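Uncharacterized protein (PDB 4FXT) is of unknown function but belongs to the DUF3823 family and joins a transthyretin-clan N-terminal domain to an E-set-clan C-terminal domain. Local coordinates at residues P6-G12 with Y53-N59; N69-R74 with K187-C192; I132-T136 with I165-L171. One frame throughout, in Å; residues are numbered along the deposited sequence.

Contact 1. Residues P6-G12 with Y53-N59; sequences PKATLTG and YSVSLFN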
# COMPACT_ATOMS: atom_id res chain seq x y z
N PRO A 6 -0.74 -31.44 6.98
CA PRO A 6 -1.19 -30.67 8.16
C PRO A 6 -0.60 -29.25 8.15
O PRO A 6 -0.49 -28.59 9.20
CB PRO A 6 -0.68 -31.52 9.35
CG PRO A 6 0.49 -32.28 8.82
CD PRO A 6 0.21 -32.51 7.34
N LYS A 7 -0.24 -28.77 6.93
CA LYS A 7 0.39 -27.47 6.66
C LYS A 7 -0.70 -26.42 6.47
O LYS A 7 -1.28 -26.29 5.39
CB LYS A 7 1.30 -27.58 5.42
CG LYS A 7 2.35 -26.51 5.34
CD LYS A 7 3.21 -26.65 4.11
CE LYS A 7 4.29 -25.60 4.09
NZ LYS A 7 5.06 -25.60 2.81
N ALA A 8 -0.95 -25.67 7.57
CA ALA A 8 -1.92 -24.59 7.80
C ALA A 8 -1.69 -23.34 6.92
O ALA A 8 -0.65 -23.22 6.27
CB ALA A 8 -1.85 -24.19 9.26
N THR A 9 -2.67 -22.40 6.94
CA THR A 9 -2.61 -21.14 6.18
C THR A 9 -2.68 -19.96 7.15
O THR A 9 -3.66 -19.83 7.89
CB THR A 9 -3.77 -21.07 5.14
OG1 THR A 9 -3.76 -22.23 4.31
CG2 THR A 9 -3.69 -19.88 4.26
N LEU A 10 -1.67 -19.07 7.13
CA LEU A 10 -1.64 -17.83 7.91
C LEU A 10 -1.96 -16.68 7.00
O LEU A 10 -1.21 -16.41 6.07
CB LEU A 10 -0.31 -17.57 8.64
CG LEU A 10 -0.22 -16.21 9.39
CD1 LEU A 10 -1.24 -16.12 10.55
CD2 LEU A 10 1.17 -15.96 9.91
N THR A 11 -3.08 -16.00 7.25
CA THR A 11 -3.51 -14.86 6.42
C THR A 11 -3.73 -13.66 7.32
O THR A 11 -3.81 -13.81 8.53
CB THR A 11 -4.79 -15.18 5.56
OG1 THR A 11 -5.86 -15.55 6.43
CG2 THR A 11 -4.58 -16.30 4.55
N GLY A 12 -3.79 -12.49 6.73
CA GLY A 12 -3.99 -11.23 7.44
C GLY A 12 -3.78 -10.03 6.54
O GLY A 12 -3.81 -10.15 5.32
N TYR A 53 -1.78 -10.47 3.03
CA TYR A 53 -0.79 -11.51 2.85
C TYR A 53 -1.40 -12.90 3.17
O TYR A 53 -2.41 -13.00 3.88
CB TYR A 53 0.42 -11.24 3.73
CG TYR A 53 0.16 -11.52 5.21
CD1 TYR A 53 0.35 -12.79 5.75
CD2 TYR A 53 -0.30 -10.51 6.06
CE1 TYR A 53 0.09 -13.06 7.08
CE2 TYR A 53 -0.57 -10.77 7.41
CZ TYR A 53 -0.39 -12.05 7.91
OH TYR A 53 -0.63 -12.34 9.23
N SER A 54 -0.75 -13.96 2.66
CA SER A 54 -1.07 -15.39 2.90
C SER A 54 0.19 -16.16 2.76
O SER A 54 0.99 -15.83 1.87
CB SER A 54 -2.15 -15.92 1.96
OG SER A 54 -1.68 -16.00 0.63
N VAL A 55 0.41 -17.14 3.65
CA VAL A 55 1.63 -17.95 3.68
C VAL A 55 1.25 -19.29 4.27
O VAL A 55 0.55 -19.33 5.28
CB VAL A 55 2.79 -17.23 4.46
CG1 VAL A 55 2.39 -16.81 5.88
CG2 VAL A 55 4.09 -18.04 4.44
N SER A 56 1.64 -20.40 3.60
CA SER A 56 1.35 -21.73 4.17
C SER A 56 2.53 -22.11 5.07
O SER A 56 3.70 -21.89 4.72
CB SER A 56 1.07 -22.79 3.11
OG SER A 56 2.22 -23.10 2.35
N LEU A 57 2.19 -22.57 6.27
CA LEU A 57 3.15 -22.92 7.31
C LEU A 57 2.79 -24.19 8.02
O LEU A 57 1.61 -24.57 8.06
CB LEU A 57 3.18 -21.80 8.37
CG LEU A 57 3.49 -20.38 7.96
CD1 LEU A 57 3.07 -19.44 9.03
CD2 LEU A 57 4.94 -20.21 7.61
N PHE A 58 3.77 -24.80 8.69
CA PHE A 58 3.45 -25.92 9.55
C PHE A 58 2.99 -25.35 10.87
O PHE A 58 3.38 -24.23 11.21
CB PHE A 58 4.63 -26.89 9.71
CG PHE A 58 4.97 -27.64 8.45
CD1 PHE A 58 4.17 -28.70 8.01
CD2 PHE A 58 6.10 -27.33 7.71
CE1 PHE A 58 4.46 -29.39 6.82
CE2 PHE A 58 6.41 -28.02 6.53
CZ PHE A 58 5.59 -29.05 6.10
N ASN A 59 2.14 -26.09 11.61
CA ASN A 59 1.66 -25.65 12.92
C ASN A 59 2.83 -25.45 13.88
O ASN A 59 3.84 -26.14 13.80
CB ASN A 59 0.65 -26.63 13.49
CG ASN A 59 -0.58 -26.76 12.65
OD1 ASN A 59 -1.44 -25.87 12.66
ND2 ASN A 59 -0.68 -27.84 11.89
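L10 and V55 pair across two antiparallel β strands, 7-16 and 52-58, in a sheet of the N-terminal domain, whose family falls in the transthyretin clan. They form a hydrogen-bonded pair: L10 N gives its proton to V55 O at 2.9 Å, and V55 N returns one to L10 O at 3.0 Å along a more bent path. G12 and Y53 repeat this pattern toward one end, while L57 N bonds to A8 O toward the other. T9 with S56 and T11 with S54 are the non-hydrogen-bonded pairs between them, and there CA of S54 approaches L10 O to 3.3 Å.

A8, L10, Y53, V55 and L57 share the inward face. CB of L10 meets CG1 of V55 and CD1 of L57, both at 3.9 Å, while strands 28-33, 43-46 and 79-84 supply further apolar neighbours. With chi1 at 74°, CG of Y53 sits between its own N and carbonyl carbon, which folds the ring across the partner strand. One face then covers G12, whose N lies 3.6 Å above the Y53 ring plane, a cross-strand pairing of the kind called aromatic rescue of glycine. CG of L10 comes to the same ring at its edge, and the hydroxyl is held by Q90 O of strand 88-93, which runs parallel to strand 7-16 in the same sheet. With a valine in its place, the G12 backbone would probably lose its aromatic cover and Q90 O its phenol partner.

K7 and F58 lie on the outward face. The extended chain of K7 runs past the ring and brings its CE to 3.7 Å from S56 OG. CG of K7 makes a CH-pi contact over the F58 ring face, 4.0 Å from its centroid and 16° off the normal.

Contact 2. Residues N69-R74 with K187-C192; sequences NAPWER and KSSEYC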
# COMPACT_ATOMS: atom_id res chain seq x y z
N ASN A 69 11.82 -2.95 2.33
CA ASN A 69 11.69 -1.59 1.84
C ASN A 69 10.28 -1.05 2.02
O ASN A 69 10.00 0.06 1.53
CB ASN A 69 12.07 -1.55 0.38
CG ASN A 69 13.49 -1.95 0.12
OD1 ASN A 69 14.46 -1.39 0.65
ND2 ASN A 69 13.64 -2.89 -0.78
N ALA A 70 9.43 -1.78 2.78
CA ALA A 70 8.04 -1.39 3.06
C ALA A 70 7.91 0.10 3.52
O ALA A 70 8.77 0.59 4.28
CB ALA A 70 7.47 -2.30 4.12
N PRO A 71 6.84 0.82 3.09
CA PRO A 71 6.71 2.24 3.44
C PRO A 71 6.15 2.49 4.87
O PRO A 71 5.37 3.43 5.11
CB PRO A 71 5.74 2.77 2.40
CG PRO A 71 4.86 1.58 2.08
CD PRO A 71 5.78 0.40 2.14
N TRP A 72 6.65 1.72 5.85
CA TRP A 72 6.29 1.89 7.24
C TRP A 72 7.50 1.63 8.12
O TRP A 72 8.51 1.11 7.63
CB TRP A 72 5.13 0.97 7.64
CG TRP A 72 5.28 -0.47 7.23
CD1 TRP A 72 6.08 -1.41 7.80
CD2 TRP A 72 4.46 -1.16 6.27
NE1 TRP A 72 5.90 -2.62 7.17
CE2 TRP A 72 4.89 -2.50 6.25
CE3 TRP A 72 3.42 -0.76 5.40
CZ2 TRP A 72 4.30 -3.45 5.40
CZ3 TRP A 72 2.88 -1.69 4.54
CH2 TRP A 72 3.30 -3.02 4.55
N GLU A 73 7.41 1.99 9.43
CA GLU A 73 8.47 1.74 10.38
C GLU A 73 8.76 0.25 10.46
O GLU A 73 7.83 -0.55 10.52
CB GLU A 73 8.14 2.29 11.77
CG GLU A 73 8.14 3.79 11.87
CD GLU A 73 8.00 4.32 13.28
OE1 GLU A 73 7.33 3.67 14.12
OE2 GLU A 73 8.57 5.40 13.55
N ARG A 74 10.05 -0.08 10.43
CA ARG A 74 10.55 -1.46 10.45
C ARG A 74 11.52 -1.67 11.64
O ARG A 74 12.73 -1.82 11.42
CB ARG A 74 11.24 -1.77 9.10
CG ARG A 74 10.27 -1.79 7.91
CD ARG A 74 10.92 -1.26 6.64
NE ARG A 74 11.10 0.19 6.71
CZ ARG A 74 11.71 0.92 5.78
NH1 ARG A 74 12.25 0.35 4.72
NH2 ARG A 74 11.83 2.23 5.94
N LYS A 187 12.11 8.33 4.28
CA LYS A 187 12.48 7.24 5.20
C LYS A 187 12.26 5.82 4.58
O LYS A 187 12.65 4.82 5.19
CB LYS A 187 11.68 7.36 6.52
CG LYS A 187 11.85 8.69 7.29
CD LYS A 187 13.30 9.07 7.64
CE LYS A 187 13.40 10.45 8.22
NZ LYS A 187 14.81 10.90 8.26
N SER A 188 11.72 5.74 3.37
CA SER A 188 11.50 4.49 2.64
C SER A 188 11.70 4.70 1.15
O SER A 188 11.39 5.77 0.63
CB SER A 188 10.09 3.94 2.90
OG SER A 188 9.90 2.73 2.19
N SER A 189 12.18 3.65 0.44
CA SER A 189 12.40 3.65 -1.01
C SER A 189 11.08 3.41 -1.76
O SER A 189 11.00 3.54 -2.99
CB SER A 189 13.43 2.58 -1.38
OG SER A 189 13.07 1.32 -0.86
N GLU A 190 10.02 3.20 -0.99
CA GLU A 190 8.72 2.87 -1.53
C GLU A 190 7.68 3.93 -1.21
O GLU A 190 7.71 4.55 -0.17
CB GLU A 190 8.29 1.52 -0.88
CG GLU A 190 7.39 0.66 -1.72
CD GLU A 190 8.06 0.25 -3.02
OE1 GLU A 190 9.29 -0.03 -3.06
OE2 GLU A 190 7.31 0.20 -4.02
N TYR A 191 6.70 4.06 -2.10
CA TYR A 191 5.54 4.88 -1.86
C TYR A 191 4.55 4.13 -1.02
O TYR A 191 4.48 2.90 -1.07
CB TYR A 191 4.87 5.31 -3.19
CG TYR A 191 5.47 6.45 -3.97
CD1 TYR A 191 6.65 6.29 -4.68
CD2 TYR A 191 4.77 7.64 -4.15
CE1 TYR A 191 7.20 7.33 -5.43
CE2 TYR A 191 5.29 8.68 -4.92
CZ TYR A 191 6.50 8.51 -5.57
OH TYR A 191 7.04 9.51 -6.35
N CYS A 192 3.72 4.86 -0.31
CA CYS A 192 2.57 4.33 0.37
C CYS A 192 1.36 4.73 -0.43
O CYS A 192 1.24 5.90 -0.80
CB CYS A 192 2.49 4.76 1.83
SG CYS A 192 1.00 4.15 2.67
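The backbones at P71 and S188 bring two irregular loops together, with their CA atoms 5.4 Å apart, at the junction of the transthyretin-clan and E-set-clan domains. Loop 69-74 follows strand 60-68 of the first domain; segment 187-192 belongs to the connection between strands 176-185 and 192-200 of the second, and it is shaped by an ST turn. There S188 OG, anti to its own N (chi1 -180°), accepts a bond from E190 N at 3.2 Å. S188 OG also reaches the first loop, lying 2.8 Å from N69 O and 3.2 Å from A70 O.

P71 supplies the apolar part of the interface. Its ring pushes toward the second loop, where CB of P71 meets CB of C192 at 3.9 Å and CD lies beside CB of E190, the two side chains running the same way. Beyond CG the E190 chain leads away from the proline, and OE2 forms a salt bridge with R24.

R74 closes the other end, its chain bent at chi2 and chi3 so that the guanidinium turns back over its own loop. NE makes a weak bond to W72 O, NH1 bonds to G68 O, and NH2 of R74 bonds to Y97 OH and, weakly, to K187 O at 2.8 Å. K187 O approaches the guanidinium at its edge, in plane, whereas A70 O sits 3.2 Å above the centre of one face of the R74 group.

Contact 3. Residues I132-T136 with I165-L171; sequences IYLGT and IEIPSGL. With EDO (1,2-ethanediol), chain O.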
# COMPACT_ATOMS: atom_id res chain seq x y z
N ILE A 132 -0.42 10.76 -8.50
CA ILE A 132 -1.67 10.17 -8.98
C ILE A 132 -1.28 9.28 -10.14
O ILE A 132 -0.55 9.73 -11.03
CB ILE A 132 -2.82 11.16 -9.33
CG1 ILE A 132 -3.20 12.09 -8.17
CG2 ILE A 132 -4.06 10.43 -9.86
CD1 ILE A 132 -2.58 13.31 -8.28
N TYR A 133 -1.72 8.01 -10.13
CA TYR A 133 -1.36 7.04 -11.17
C TYR A 133 -2.61 6.46 -11.82
O TYR A 133 -3.62 6.24 -11.13
CB TYR A 133 -0.50 5.94 -10.55
CG TYR A 133 0.71 6.50 -9.82
CD1 TYR A 133 1.83 6.93 -10.52
CD2 TYR A 133 0.72 6.62 -8.44
CE1 TYR A 133 2.92 7.51 -9.87
CE2 TYR A 133 1.81 7.16 -7.77
CZ TYR A 133 2.91 7.61 -8.49
OH TYR A 133 3.98 8.21 -7.87
N LEU A 134 -2.57 6.28 -13.15
CA LEU A 134 -3.60 5.62 -13.95
C LEU A 134 -2.99 4.43 -14.64
O LEU A 134 -1.92 4.57 -15.22
CB LEU A 134 -4.28 6.55 -14.99
CG LEU A 134 -4.92 7.90 -14.52
CD1 LEU A 134 -5.42 8.68 -15.69
CD2 LEU A 134 -6.04 7.69 -13.51
N GLY A 135 -3.63 3.26 -14.53
CA GLY A 135 -3.16 2.01 -15.12
C GLY A 135 -4.23 1.21 -15.83
O GLY A 135 -5.43 1.44 -15.61
N THR A 136 -3.81 0.26 -16.70
CA THR A 136 -4.78 -0.56 -17.44
C THR A 136 -5.31 -1.68 -16.52
O THR A 136 -6.49 -2.05 -16.59
CB THR A 136 -4.18 -1.14 -18.75
OG1 THR A 136 -3.09 -1.97 -18.44
CG2 THR A 136 -3.68 -0.09 -19.71
N ILE A 165 -5.79 14.47 -13.23
CA ILE A 165 -4.83 13.81 -14.12
C ILE A 165 -5.55 13.54 -15.44
O ILE A 165 -6.68 13.07 -15.45
CB ILE A 165 -4.23 12.53 -13.49
CG1 ILE A 165 -3.13 11.90 -14.38
CG2 ILE A 165 -5.32 11.51 -13.09
CD1 ILE A 165 -2.30 10.86 -13.76
N GLU A 166 -4.88 13.87 -16.56
CA GLU A 166 -5.42 13.67 -17.89
C GLU A 166 -5.35 12.16 -18.30
O GLU A 166 -4.33 11.50 -18.11
CB GLU A 166 -4.66 14.54 -18.88
CG GLU A 166 -5.29 14.54 -20.26
CD GLU A 166 -4.74 15.60 -21.21
OE1 GLU A 166 -4.88 16.80 -20.90
OE2 GLU A 166 -4.32 15.21 -22.32
N ILE A 167 -6.45 11.65 -18.88
CA ILE A 167 -6.56 10.27 -19.35
C ILE A 167 -5.65 10.12 -20.58
O ILE A 167 -5.82 10.88 -21.55
CB ILE A 167 -8.04 9.89 -19.63
CG1 ILE A 167 -8.94 10.14 -18.43
CG2 ILE A 167 -8.14 8.44 -20.09
CD1 ILE A 167 -10.44 10.01 -18.67
N PRO A 168 -4.67 9.20 -20.55
CA PRO A 168 -3.75 9.07 -21.70
C PRO A 168 -4.45 8.44 -22.93
O PRO A 168 -5.51 7.81 -22.80
CB PRO A 168 -2.64 8.16 -21.16
CG PRO A 168 -3.27 7.37 -20.09
CD PRO A 168 -4.30 8.27 -19.46
N SER A 169 -3.85 8.64 -24.12
CA SER A 169 -4.33 8.17 -25.42
C SER A 169 -4.63 6.65 -25.43
O SER A 169 -5.65 6.21 -25.98
CB SER A 169 -3.30 8.47 -26.51
OG SER A 169 -2.05 7.84 -26.26
N GLY A 170 -3.76 5.88 -24.81
CA GLY A 170 -3.92 4.43 -24.77
C GLY A 170 -4.90 3.91 -23.73
O GLY A 170 -4.93 2.71 -23.48
N LEU A 171 -5.70 4.81 -23.12
CA LEU A 171 -6.67 4.44 -22.09
C LEU A 171 -8.04 5.06 -22.35
O LEU A 171 -9.03 4.62 -21.75
CB LEU A 171 -6.14 4.93 -20.73
CG LEU A 171 -5.80 3.89 -19.69
CD1 LEU A 171 -4.85 2.91 -20.20
CD2 LEU A 171 -5.18 4.52 -18.50
C1 EDO O . -0.60 -0.74 -14.91
O1 EDO O . -1.47 -1.88 -14.96
C2 EDO O . -0.03 -0.30 -16.30
O2 EDO O . -1.02 0.26 -17.16
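I132 and L134 pack against I165 in an apolar contact between the two sheets of the C-terminal domain, strand 127-135 belonging to one and strand 160-166 to the other. The backbones keep apart, CA of I132 and CA of I165 being 7.0 Å from each other, and branched side chains fill the interval.

CG2 of I132 meets CG2 of I165 at 3.6 Å, the two chains sliding past each other in opposite directions. L134 instead reaches tip to tip toward I165. CG of L134, anti to the carbonyl carbon (chi1 -54°), carries CD1 toward the opposite sheet, and CD1 of L134 lies 3.8 Å from CG2 of I165 and 4.0 Å from CD of P168, where the second strand has given way to a loop. I112 of strand 111-120 and L177 of strand 176-185 add to the cover round L134.

Farther along, L171 comes back from that loop, after a turn in which L171 N bonds to P168 O. CD2 of L171 lies 4.2 Å from CB of L134; the L171 and T136 side chains cross at about a right angle, CD1 of the leucine touching CG2 of the threonine. T136 has a polar partner as well: T136 N donates a straight bond, 2.8 Å and 167°, to O2 of an ethanediol probably taken up from the crystallisation liquor, which also bonds to L139 O, E146 OE1 and G137 N.

Aliphatic layers interlocked between two facing antiparallel sheets are characteristic of the immunoglobulin-like β-sandwich, consistent with the E-set clan of this domain.

Contacts 1 and 3 each lie within one domain, on opposite sides of the chain's centre and with centres about 37 Å apart, whereas contact 2 joins the two domains between them. Contact 1 is edge-by-edge pairing inside a sheet, carried by backbone hydrogen bonds, with one face largely buried and the other more exposed. Contact 3 is buried, sheet against sheet, and relies on aliphatic side chains. Contact 2, partly buried, has neither strand pairing nor a broad apolar layer; carbonyls, a serine hydroxyl, an arginine and a proline do the work. Contact 3 is nested in the chain loop that contact 2 closes, and they touch where Y191 packs on Y133.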